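Uncharacterized protein (Lodderomyces elongisporus NRRL YB-4239, PDB 4EXJ) is of unknown function but belongs to the glutathione S-transferase superfamily and, as a Ure2-like protein, probably binds glutathione. Local coordinates at residues K84-L89 with W97-L102; D154-D159 with I166-G171; E67-L72 with F104-Q109; N25-V30 with D77-E82. All blocks are in the same frame, centred on the assembly; numbering follows the deposited sequence.

Contact 1: K84-L89 with W97-L102; sequences KFFYSL and WEQNEL
The amide of Gln99 meets the backbone of Tyr87 with both its ends, a clear example of a side chain doing the work of a neighbouring strand. Gln99 OE1 accepts from Tyr87 N at 2.9 Å, nearly straight, with the donor slightly tilted from the carbonyl plane. Gln99 NE2 returns a more bent bond to Tyr87 O at 3.0 Å, landing on a lone pair although that oxygen lies well out of the amide's own plane. The reach comes from an extended chain: CG stands anti to the backbone N (chi1 171°) and CD continues the line. Two bonds fix the rotation of the buried amide and leave its orientation little choice. The Phe86 and Tyr87 side chains both lie near the amide, each ring plane turned about 30° from it; Gln99 NE2 lies at the edge of the Phe86 ring, and Phe86 CB rests 3.4 Å from Gln99 OE1. Farther along, Leu89 CD1 touches Trp97 NE1 at 3.5 Å, while the Trp97 ring also meets Tyr74 of the second subunit edge-to-face. In the glutathione S-transferase fold this is the linker between the N-terminal domain and the helical domain, its irregular backbone held against helix 93-120.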
# COMPACT_ATOMS: atom_id res chain seq x y z
N LYS B 84 15.12 -5.28 -17.34
CA LYS B 84 14.95 -4.02 -18.07
C LYS B 84 14.16 -2.99 -17.24
O LYS B 84 14.44 -1.78 -17.30
CB LYS B 84 14.24 -4.27 -19.40
CG LYS B 84 13.96 -3.00 -20.21
CD LYS B 84 13.42 -3.36 -21.59
CE LYS B 84 13.19 -2.11 -22.44
NZ LYS B 84 12.61 -2.45 -23.76
N PHE B 85 13.20 -3.47 -16.47
CA PHE B 85 12.21 -2.60 -15.82
C PHE B 85 12.23 -2.64 -14.31
O PHE B 85 11.32 -2.11 -13.66
CB PHE B 85 10.80 -2.93 -16.31
CG PHE B 85 10.60 -2.70 -17.79
CD1 PHE B 85 10.68 -1.41 -18.32
CD2 PHE B 85 10.35 -3.76 -18.65
CE1 PHE B 85 10.50 -1.17 -19.68
CE2 PHE B 85 10.19 -3.54 -20.03
CZ PHE B 85 10.26 -2.24 -20.54
N PHE B 86 13.25 -3.25 -13.72
CA PHE B 86 13.32 -3.24 -12.27
C PHE B 86 14.71 -3.55 -11.80
O PHE B 86 15.55 -3.98 -12.59
CB PHE B 86 12.32 -4.25 -11.65
CG PHE B 86 12.82 -5.68 -11.60
CD1 PHE B 86 13.05 -6.40 -12.77
CD2 PHE B 86 13.02 -6.32 -10.39
CE1 PHE B 86 13.48 -7.73 -12.72
CE2 PHE B 86 13.46 -7.65 -10.33
CZ PHE B 86 13.69 -8.35 -11.50
N TYR B 87 14.92 -3.31 -10.51
CA TYR B 87 16.18 -3.62 -9.86
C TYR B 87 15.99 -4.75 -8.85
O TYR B 87 15.03 -4.77 -8.08
CB TYR B 87 16.70 -2.37 -9.18
CG TYR B 87 17.08 -1.26 -10.12
CD1 TYR B 87 18.31 -1.27 -10.77
CD2 TYR B 87 16.20 -0.21 -10.39
CE1 TYR B 87 18.67 -0.26 -11.65
CE2 TYR B 87 16.56 0.82 -11.27
CZ TYR B 87 17.79 0.78 -11.89
OH TYR B 87 18.15 1.79 -12.76
N SER B 88 16.90 -5.73 -8.86
CA SER B 88 16.77 -6.83 -7.92
C SER B 88 17.61 -6.53 -6.68
O SER B 88 18.47 -5.64 -6.68
CB SER B 88 17.18 -8.17 -8.56
OG SER B 88 18.59 -8.25 -8.66
N LEU B 89 17.33 -7.25 -5.60
CA LEU B 89 17.98 -7.01 -4.33
C LEU B 89 19.50 -7.20 -4.42
O LEU B 89 20.27 -6.38 -3.91
CB LEU B 89 17.34 -7.91 -3.27
CG LEU B 89 17.85 -7.84 -1.83
CD1 LEU B 89 17.91 -6.40 -1.31
CD2 LEU B 89 16.98 -8.72 -0.96
N TRP B 97 15.32 -1.30 -2.58
CA TRP B 97 14.51 -0.73 -1.49
C TRP B 97 13.80 0.57 -1.86
O TRP B 97 12.69 0.80 -1.39
CB TRP B 97 15.28 -0.60 -0.18
CG TRP B 97 15.69 -1.97 0.33
CD1 TRP B 97 16.96 -2.48 0.36
CD2 TRP B 97 14.82 -3.01 0.81
NE1 TRP B 97 16.93 -3.77 0.85
CE2 TRP B 97 15.64 -4.11 1.13
CE3 TRP B 97 13.43 -3.11 1.03
CZ2 TRP B 97 15.11 -5.31 1.63
CZ3 TRP B 97 12.91 -4.31 1.53
CH2 TRP B 97 13.76 -5.38 1.83
N GLU B 98 14.41 1.39 -2.71
CA GLU B 98 13.73 2.61 -3.19
C GLU B 98 12.51 2.19 -4.01
O GLU B 98 11.41 2.76 -3.84
CB GLU B 98 14.66 3.47 -4.07
CG GLU B 98 15.74 4.26 -3.30
CD GLU B 98 16.75 4.95 -4.21
OE1 GLU B 98 16.42 5.19 -5.39
OE2 GLU B 98 17.87 5.25 -3.73
N GLN B 99 12.71 1.22 -4.90
CA GLN B 99 11.64 0.68 -5.73
C GLN B 99 10.52 0.14 -4.85
O GLN B 99 9.35 0.43 -5.08
CB GLN B 99 12.25 -0.43 -6.60
CG GLN B 99 11.31 -1.29 -7.40
CD GLN B 99 12.15 -2.26 -8.20
OE1 GLN B 99 12.69 -1.90 -9.25
NE2 GLN B 99 12.30 -3.47 -7.69
N ASN B 100 10.88 -0.65 -3.84
CA ASN B 100 9.84 -1.26 -3.01
C ASN B 100 9.04 -0.21 -2.25
O ASN B 100 7.81 -0.28 -2.19
CB ASN B 100 10.47 -2.25 -2.03
CG ASN B 100 9.67 -3.53 -1.91
OD1 ASN B 100 9.45 -4.23 -2.91
ND2 ASN B 100 9.30 -3.88 -0.69
N GLU B 101 9.73 0.76 -1.65
CA GLU B 101 9.00 1.76 -0.88
C GLU B 101 8.09 2.57 -1.79
O GLU B 101 6.96 2.89 -1.41
CB GLU B 101 9.94 2.63 -0.02
CG GLU B 101 10.79 3.58 -0.78
CD GLU B 101 11.88 4.21 0.08
OE1 GLU B 101 12.40 5.27 -0.33
OE2 GLU B 101 12.22 3.65 1.15
N LEU B 102 8.56 2.92 -2.99
CA LEU B 102 7.70 3.70 -3.91
C LEU B 102 6.50 2.94 -4.43
O LEU B 102 5.45 3.55 -4.68
CB LEU B 102 8.50 4.32 -5.06
CG LEU B 102 9.38 5.46 -4.56
CD1 LEU B 102 10.33 5.88 -5.67
CD2 LEU B 102 8.56 6.64 -4.07

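Contact 2: D154-D159 with I166-G171; sequences DWFVGD and IAFLVG
Phe156 lies in an irregular loop and Phe168 on helix 163-179, and where the two backbones come nearest their CA atoms are still 9.1 Å apart, so that the gap is bridged by side chains alone. Both CB atoms point toward the opposite segment, and the two rings meet face to face between them. They form an offset stack: the planes are 15° apart, the centroids 4.3 Å. Phe168 CD2 sits over the Phe156 ring toward its rim, and Phe156 CZ lies in the same way over a face of Phe168. The closest pair is Phe156 CE2 and Phe168 CD2 at 3.7 Å, and Phe168 CB adds a touch on Phe156 CE2 at 3.9 Å. Although the rings are almost parallel, the side chains as a whole cross at about a right angle. On the helix, CG of Phe168 stands beside the backbone N and anti to the carbonyl carbon (chi1 -82°), which carries the ring out to its partner.

The stack lies in the all-helical C-terminal domain of the glutathione S-transferase fold, where it joins the loop before helix 163-179 to that helix. Trp198 of helix 193-203 meets the Phe156 ring edge-to-face, and Tyr105 of helix 93-120 packs on Phe168. The loop backbone has a polar tie of its own: Phe156 N donates to Asp165 OD1, near the start of helix 163-179. Between the two segments the chemistry is purely apolar: shape, dispersion and the burial of two rings hold the loop to the helix, and the directional polar bond beside them runs from the loop backbone to the Asp165 carboxylate.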
# COMPACT_ATOMS: atom_id res chain seq x y z
N ASP B 154 15.08 12.19 -14.15
CA ASP B 154 14.16 11.90 -15.24
C ASP B 154 13.12 10.88 -14.79
O ASP B 154 11.96 10.94 -15.22
CB ASP B 154 14.90 11.33 -16.43
CG ASP B 154 15.54 12.42 -17.27
OD1 ASP B 154 15.34 13.61 -16.95
OD2 ASP B 154 16.23 12.07 -18.25
N TRP B 155 13.55 9.95 -13.96
CA TRP B 155 12.71 8.82 -13.55
C TRP B 155 12.68 8.66 -12.04
O TRP B 155 13.51 9.24 -11.32
CB TRP B 155 13.20 7.54 -14.18
CG TRP B 155 13.35 7.61 -15.67
CD1 TRP B 155 14.54 7.64 -16.38
CD2 TRP B 155 12.30 7.70 -16.64
NE1 TRP B 155 14.27 7.70 -17.73
CE2 TRP B 155 12.91 7.75 -17.92
CE3 TRP B 155 10.90 7.73 -16.56
CZ2 TRP B 155 12.17 7.83 -19.10
CZ3 TRP B 155 10.18 7.82 -17.74
CH2 TRP B 155 10.81 7.86 -18.99
N PHE B 156 11.72 7.88 -11.53
CA PHE B 156 11.59 7.77 -10.09
C PHE B 156 12.75 7.06 -9.42
O PHE B 156 13.16 7.46 -8.33
CB PHE B 156 10.26 7.08 -9.71
CG PHE B 156 9.13 8.05 -9.52
CD1 PHE B 156 9.02 8.81 -8.36
CD2 PHE B 156 8.20 8.25 -10.53
CE1 PHE B 156 7.97 9.73 -8.20
CE2 PHE B 156 7.17 9.17 -10.38
CZ PHE B 156 7.05 9.91 -9.22
N VAL B 157 13.26 6.03 -10.08
CA VAL B 157 14.30 5.18 -9.49
C VAL B 157 15.41 4.93 -10.50
O VAL B 157 15.16 4.52 -11.63
CB VAL B 157 13.73 3.81 -9.02
CG1 VAL B 157 14.82 2.95 -8.39
CG2 VAL B 157 12.57 4.02 -8.01
N GLY B 158 16.64 5.17 -10.08
CA GLY B 158 17.76 4.84 -10.96
C GLY B 158 17.78 5.74 -12.17
O GLY B 158 17.39 6.90 -12.09
N ASP B 159 18.24 5.22 -13.30
CA ASP B 159 18.43 6.07 -14.46
C ASP B 159 17.59 5.67 -15.66
O ASP B 159 17.94 5.97 -16.80
CB ASP B 159 19.93 6.13 -14.84
CG ASP B 159 20.50 4.77 -15.22
OD1 ASP B 159 19.78 3.74 -15.18
OD2 ASP B 159 21.70 4.73 -15.58
N ILE B 166 5.82 2.91 -14.13
CA ILE B 166 4.56 2.32 -14.59
C ILE B 166 3.47 2.55 -13.53
O ILE B 166 2.36 2.99 -13.87
CB ILE B 166 4.70 0.83 -14.88
CG1 ILE B 166 5.67 0.59 -16.05
CG2 ILE B 166 3.35 0.19 -15.18
CD1 ILE B 166 6.01 -0.88 -16.25
N ALA B 167 3.77 2.24 -12.27
CA ALA B 167 2.73 2.38 -11.24
C ALA B 167 2.22 3.84 -11.19
O ALA B 167 1.01 4.11 -11.26
CB ALA B 167 3.26 1.94 -9.88
N PHE B 168 3.12 4.79 -11.07
CA PHE B 168 2.72 6.17 -11.01
C PHE B 168 2.05 6.70 -12.31
O PHE B 168 1.09 7.42 -12.25
CB PHE B 168 3.91 7.07 -10.63
CG PHE B 168 4.22 7.13 -9.16
CD1 PHE B 168 3.42 7.83 -8.29
CD2 PHE B 168 5.33 6.52 -8.64
CE1 PHE B 168 3.75 7.92 -6.96
CE2 PHE B 168 5.64 6.62 -7.31
CZ PHE B 168 4.83 7.29 -6.48
N LEU B 169 2.58 6.34 -13.47
CA LEU B 169 2.00 6.81 -14.71
C LEU B 169 0.57 6.32 -14.96
O LEU B 169 -0.26 7.04 -15.45
CB LEU B 169 2.90 6.52 -15.91
CG LEU B 169 2.81 5.19 -16.59
CD1 LEU B 169 1.64 5.11 -17.48
CD2 LEU B 169 4.06 4.97 -17.36
N VAL B 170 0.32 5.07 -14.63
CA VAL B 170 -1.01 4.56 -14.79
C VAL B 170 -2.03 5.27 -13.88
O VAL B 170 -3.09 5.61 -14.31
CB VAL B 170 -1.05 3.04 -14.59
CG1 VAL B 170 -2.46 2.53 -14.55
CG2 VAL B 170 -0.30 2.37 -15.68
N GLY B 171 -1.68 5.49 -12.61
CA GLY B 171 -2.57 6.27 -11.73
C GLY B 171 -2.79 7.69 -12.25
O GLY B 171 -3.92 8.23 -12.22

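Contact 3: E67-L72 with F104-Q109; sequences ESNNIL and FYQATQ
In the glutathione S-transferase fold the N-terminal domain packs on the helical domain, and Asn69 with Gln106 makes a buried polar joint across that boundary. Asn69 ND2 donates to Gln106 OE1 at 3.0 Å with an N-H...O angle of 162°. The donor lies in the carbonyl plane of Gln106 and the acceptor close to the amide plane of Asn69, yet the two amides are turned 41° from each other and the side chains cross nearly at right angles. Gln106 manages this by bending: CG leaves anti to the backbone N, and chi2 of -77° then folds the amide back to the facing helix. Ala107 CB packs beside the joint, 3.7 Å from Asn69 ND2. Neither amide depends on this bond alone. Lys16 NZ gives hydrogen bonds to both Asn69 OD1 and Gln106 OE1, so its probable positive charge would polarise the two carbonyls, and Asn69 ND2 also donates to Leu103 O. The joint thus lies where the start of helix 68-79 meets the middle of helix 93-120, with Lys16 reaching in from helix 15-23, Ala167 and Phe168 of helix 163-179 packing on Gln106, and Phe104 of the second subunit packing on Asn69.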
# COMPACT_ATOMS: atom_id res chain seq x y z
N GLU B 67 -3.12 -7.99 -5.79
CA GLU B 67 -2.62 -6.63 -5.44
C GLU B 67 -1.76 -6.07 -6.59
O GLU B 67 -0.68 -6.57 -6.88
CB GLU B 67 -1.91 -6.57 -4.08
CG GLU B 67 -2.73 -7.09 -2.89
CD GLU B 67 -4.00 -6.29 -2.64
OE1 GLU B 67 -3.95 -5.05 -2.74
OE2 GLU B 67 -5.03 -6.90 -2.32
N SER B 68 -2.27 -5.04 -7.26
CA SER B 68 -1.67 -4.58 -8.49
C SER B 68 -0.16 -4.35 -8.40
O SER B 68 0.58 -4.79 -9.27
CB SER B 68 -2.37 -3.29 -8.93
OG SER B 68 -2.05 -3.02 -10.27
N ASN B 69 0.30 -3.61 -7.38
CA ASN B 69 1.74 -3.28 -7.34
C ASN B 69 2.59 -4.50 -6.96
O ASN B 69 3.74 -4.61 -7.35
CB ASN B 69 2.02 -2.06 -6.45
CG ASN B 69 1.54 -0.80 -7.11
OD1 ASN B 69 0.93 -0.85 -8.17
ND2 ASN B 69 1.83 0.35 -6.51
N ASN B 70 1.98 -5.42 -6.23
CA ASN B 70 2.60 -6.73 -6.01
C ASN B 70 2.71 -7.57 -7.30
O ASN B 70 3.69 -8.26 -7.54
CB ASN B 70 1.79 -7.50 -4.96
CG ASN B 70 2.36 -8.86 -4.69
OD1 ASN B 70 3.53 -8.98 -4.34
ND2 ASN B 70 1.55 -9.89 -4.90
N ILE B 71 1.68 -7.54 -8.12
CA ILE B 71 1.73 -8.23 -9.39
C ILE B 71 2.82 -7.61 -10.26
O ILE B 71 3.53 -8.32 -10.95
CB ILE B 71 0.36 -8.21 -10.07
CG1 ILE B 71 -0.64 -8.98 -9.19
CG2 ILE B 71 0.46 -8.78 -11.50
CD1 ILE B 71 -2.13 -8.74 -9.59
N LEU B 72 2.98 -6.29 -10.22
CA LEU B 72 4.11 -5.67 -10.92
C LEU B 72 5.41 -6.36 -10.53
O LEU B 72 6.24 -6.69 -11.39
CB LEU B 72 4.20 -4.16 -10.63
CG LEU B 72 3.21 -3.29 -11.42
CD1 LEU B 72 3.33 -1.82 -10.98
CD2 LEU B 72 3.41 -3.40 -12.93
N PHE B 104 4.88 0.70 -2.55
CA PHE B 104 3.95 0.84 -1.43
C PHE B 104 3.34 2.23 -1.39
O PHE B 104 2.13 2.37 -1.22
CB PHE B 104 4.63 0.51 -0.09
CG PHE B 104 4.60 -0.97 0.25
CD1 PHE B 104 3.49 -1.53 0.86
CD2 PHE B 104 5.69 -1.78 -0.05
CE1 PHE B 104 3.47 -2.89 1.16
CE2 PHE B 104 5.66 -3.14 0.25
CZ PHE B 104 4.56 -3.67 0.85
N TYR B 105 4.17 3.25 -1.58
CA TYR B 105 3.69 4.63 -1.54
C TYR B 105 2.64 4.89 -2.63
O TYR B 105 1.57 5.50 -2.38
CB TYR B 105 4.89 5.59 -1.71
CG TYR B 105 4.45 7.03 -1.64
CD1 TYR B 105 3.98 7.67 -2.77
CD2 TYR B 105 4.46 7.73 -0.43
CE1 TYR B 105 3.52 8.98 -2.72
CE2 TYR B 105 4.02 9.05 -0.37
CZ TYR B 105 3.56 9.66 -1.52
OH TYR B 105 3.09 10.97 -1.47
N GLN B 106 2.92 4.42 -3.85
CA GLN B 106 1.98 4.67 -4.96
C GLN B 106 0.64 4.03 -4.68
O GLN B 106 -0.41 4.63 -4.92
CB GLN B 106 2.55 4.24 -6.31
CG GLN B 106 1.80 4.75 -7.53
CD GLN B 106 0.51 4.00 -7.83
OE1 GLN B 106 0.39 2.80 -7.51
NE2 GLN B 106 -0.44 4.68 -8.45
N ALA B 107 0.67 2.82 -4.15
CA ALA B 107 -0.56 2.12 -3.84
C ALA B 107 -1.35 2.80 -2.72
O ALA B 107 -2.56 2.97 -2.87
CB ALA B 107 -0.23 0.67 -3.45
N THR B 108 -0.69 3.19 -1.63
CA THR B 108 -1.38 3.70 -0.44
C THR B 108 -1.72 5.17 -0.57
O THR B 108 -2.83 5.60 -0.28
CB THR B 108 -0.56 3.46 0.84
OG1 THR B 108 0.73 4.07 0.73
CG2 THR B 108 -0.32 1.96 1.06
N GLN B 109 -0.74 5.96 -0.99
CA GLN B 109 -0.93 7.40 -0.98
C GLN B 109 -1.49 7.97 -2.29
O GLN B 109 -2.06 9.07 -2.28
CB GLN B 109 0.38 8.11 -0.65
CG GLN B 109 1.01 7.67 0.65
CD GLN B 109 0.03 7.63 1.81
OE1 GLN B 109 -0.60 8.65 2.14
NE2 GLN B 109 -0.11 6.46 2.43

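Contact 4: N25-V30 with D77-E82; sequences NAPIKV and DTYDKE
Tyr79 presents its ring to three consecutive residues, Ala26, Pro27 and Ile28. The methyl of Ala26 comes over one face, with its CB 4.0 Å from Tyr79 CG. Pro27 approaches obliquely, on the CD1-CE1 side: its CG is 3.5 Å from Tyr79 CE1 and its CD 3.6 Å from Tyr79 CD1. On the CD2-CE2 side Ile28 extends CD1 to within 4.0 Å of Tyr79 CE2, again obliquely. A water completes this shell, donating to Pro27 O at 2.8 Å and hydrogen-bonded to Tyr79 OH at 3.0 Å, so that the phenol is tied to the backbone it packs on. The joint belongs to the thioredoxin-like N-terminal domain of the glutathione S-transferase fold, where the last turn of helix 68-79 lies against the chain entering outer strand 28-32. Behind the ring, Thr78 CG2 covers a face over its centre. Tyr79 CG stands beside its backbone N (chi1 -60°), which directs the ring at the loop. Pro27 is the centre of an inverse gamma turn, and just before it Asn25 closes helix 15-23 in a Schellman motif. Farther out, Lys29 pairs through its backbone with Ala4 and Leu6 of strand 4-8, and Asp80 accepts hydrogen bonds from Lys84 N and Phe85 N.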
# COMPACT_ATOMS: atom_id res chain seq x y z
N ASN B 25 6.49 -8.35 -23.59
CA ASN B 25 5.93 -9.44 -24.40
C ASN B 25 5.91 -10.74 -23.64
O ASN B 25 6.32 -11.78 -24.15
CB ASN B 25 6.69 -9.59 -25.71
CG ASN B 25 6.26 -8.57 -26.74
OD1 ASN B 25 5.15 -8.64 -27.27
ND2 ASN B 25 7.14 -7.62 -27.03
N ALA B 26 5.43 -10.68 -22.40
CA ALA B 26 5.37 -11.85 -21.53
C ALA B 26 4.28 -12.79 -21.97
O ALA B 26 3.26 -12.35 -22.52
CB ALA B 26 5.15 -11.43 -20.07
N PRO B 27 4.50 -14.08 -21.75
CA PRO B 27 3.53 -15.11 -22.11
C PRO B 27 2.37 -15.09 -21.13
O PRO B 27 2.17 -16.02 -20.36
CB PRO B 27 4.34 -16.40 -21.97
CG PRO B 27 5.38 -16.09 -20.94
CD PRO B 27 5.73 -14.64 -21.17
N ILE B 28 1.62 -13.99 -21.15
CA ILE B 28 0.50 -13.81 -20.25
C ILE B 28 -0.77 -13.54 -21.04
O ILE B 28 -0.83 -12.58 -21.79
CB ILE B 28 0.74 -12.59 -19.32
CG1 ILE B 28 2.03 -12.76 -18.52
CG2 ILE B 28 -0.47 -12.37 -18.41
CD1 ILE B 28 2.27 -11.64 -17.53
N LYS B 29 -1.78 -14.38 -20.86
CA LYS B 29 -3.04 -14.14 -21.53
C LYS B 29 -3.84 -13.11 -20.77
O LYS B 29 -3.95 -13.20 -19.55
CB LYS B 29 -3.84 -15.44 -21.66
CG LYS B 29 -3.34 -16.33 -22.80
CD LYS B 29 -4.14 -17.62 -22.91
CE LYS B 29 -3.64 -18.46 -24.07
NZ LYS B 29 -4.38 -19.75 -24.18
N VAL B 30 -4.38 -12.13 -21.48
CA VAL B 30 -5.16 -11.07 -20.83
C VAL B 30 -6.66 -11.27 -20.94
O VAL B 30 -7.21 -11.36 -22.05
CB VAL B 30 -4.80 -9.67 -21.37
CG1 VAL B 30 -5.66 -8.60 -20.69
CG2 VAL B 30 -3.33 -9.39 -21.17
N ASP B 77 9.88 -10.08 -11.57
CA ASP B 77 10.76 -11.13 -11.08
C ASP B 77 10.70 -12.34 -12.00
O ASP B 77 11.71 -12.98 -12.30
CB ASP B 77 10.37 -11.56 -9.67
CG ASP B 77 11.35 -12.55 -9.07
OD1 ASP B 77 12.46 -12.12 -8.69
OD2 ASP B 77 11.00 -13.74 -8.97
N THR B 78 9.49 -12.65 -12.46
CA THR B 78 9.25 -13.88 -13.19
C THR B 78 9.65 -13.78 -14.67
O THR B 78 10.25 -14.71 -15.19
CB THR B 78 7.78 -14.31 -13.03
OG1 THR B 78 7.48 -14.44 -11.63
CG2 THR B 78 7.50 -15.62 -13.74
N TYR B 79 9.35 -12.65 -15.31
CA TYR B 79 9.48 -12.50 -16.77
C TYR B 79 10.50 -11.48 -17.27
O TYR B 79 10.88 -11.48 -18.44
CB TYR B 79 8.12 -12.20 -17.40
CG TYR B 79 7.10 -13.28 -17.14
CD1 TYR B 79 7.16 -14.49 -17.82
CD2 TYR B 79 6.07 -13.07 -16.23
CE1 TYR B 79 6.21 -15.48 -17.59
CE2 TYR B 79 5.13 -14.05 -15.99
CZ TYR B 79 5.20 -15.25 -16.67
OH TYR B 79 4.26 -16.21 -16.41
N ASP B 80 10.92 -10.56 -16.41
CA ASP B 80 11.89 -9.57 -16.83
C ASP B 80 13.30 -10.11 -16.58
O ASP B 80 13.99 -9.70 -15.65
CB ASP B 80 11.67 -8.24 -16.11
CG ASP B 80 12.49 -7.11 -16.68
OD1 ASP B 80 13.28 -7.35 -17.63
OD2 ASP B 80 12.36 -5.98 -16.17
N LYS B 81 13.71 -11.06 -17.42
CA LYS B 81 14.99 -11.73 -17.25
C LYS B 81 16.21 -10.83 -17.42
O LYS B 81 17.26 -11.08 -16.81
CB LYS B 81 15.08 -12.91 -18.22
CG LYS B 81 13.97 -13.91 -18.03
CD LYS B 81 14.02 -14.48 -16.63
CE LYS B 81 13.10 -15.67 -16.50
NZ LYS B 81 13.15 -16.21 -15.12
N GLU B 82 16.11 -9.78 -18.25
CA GLU B 82 17.22 -8.84 -18.40
C GLU B 82 17.19 -7.70 -17.37
O GLU B 82 18.03 -6.81 -17.41
CB GLU B 82 17.22 -8.22 -19.81
CG GLU B 82 17.32 -9.23 -20.95
CD GLU B 82 18.71 -9.84 -21.09
OE1 GLU B 82 19.61 -9.45 -20.32
OE2 GLU B 82 18.89 -10.71 -21.97
O HOH W 1 3.17 -17.93 -18.63

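How the contacts relate
Along the chain, contacts 4 and 3 interleave their segments and share helix 68-79, though their centres lie about 18 Å apart; contact 1 is nested inside the loop closed by contact 3, and contact 2 follows. Contacts 1 and 3 both use helix 93-120, with centres about 12 Å apart, and both reach the second subunit. Contacts 1 and 2 touch through Tyr87 and Leu102 against 154-159, while contacts 2 and 3, with centres about 13 Å apart, meet where Ala167 packs on Leu72. Phe86 packing on Asp77 joins contact 1 to contact 4. Together they run from the N-terminal domain through the interdomain linker into the helical core beside the dimer interface.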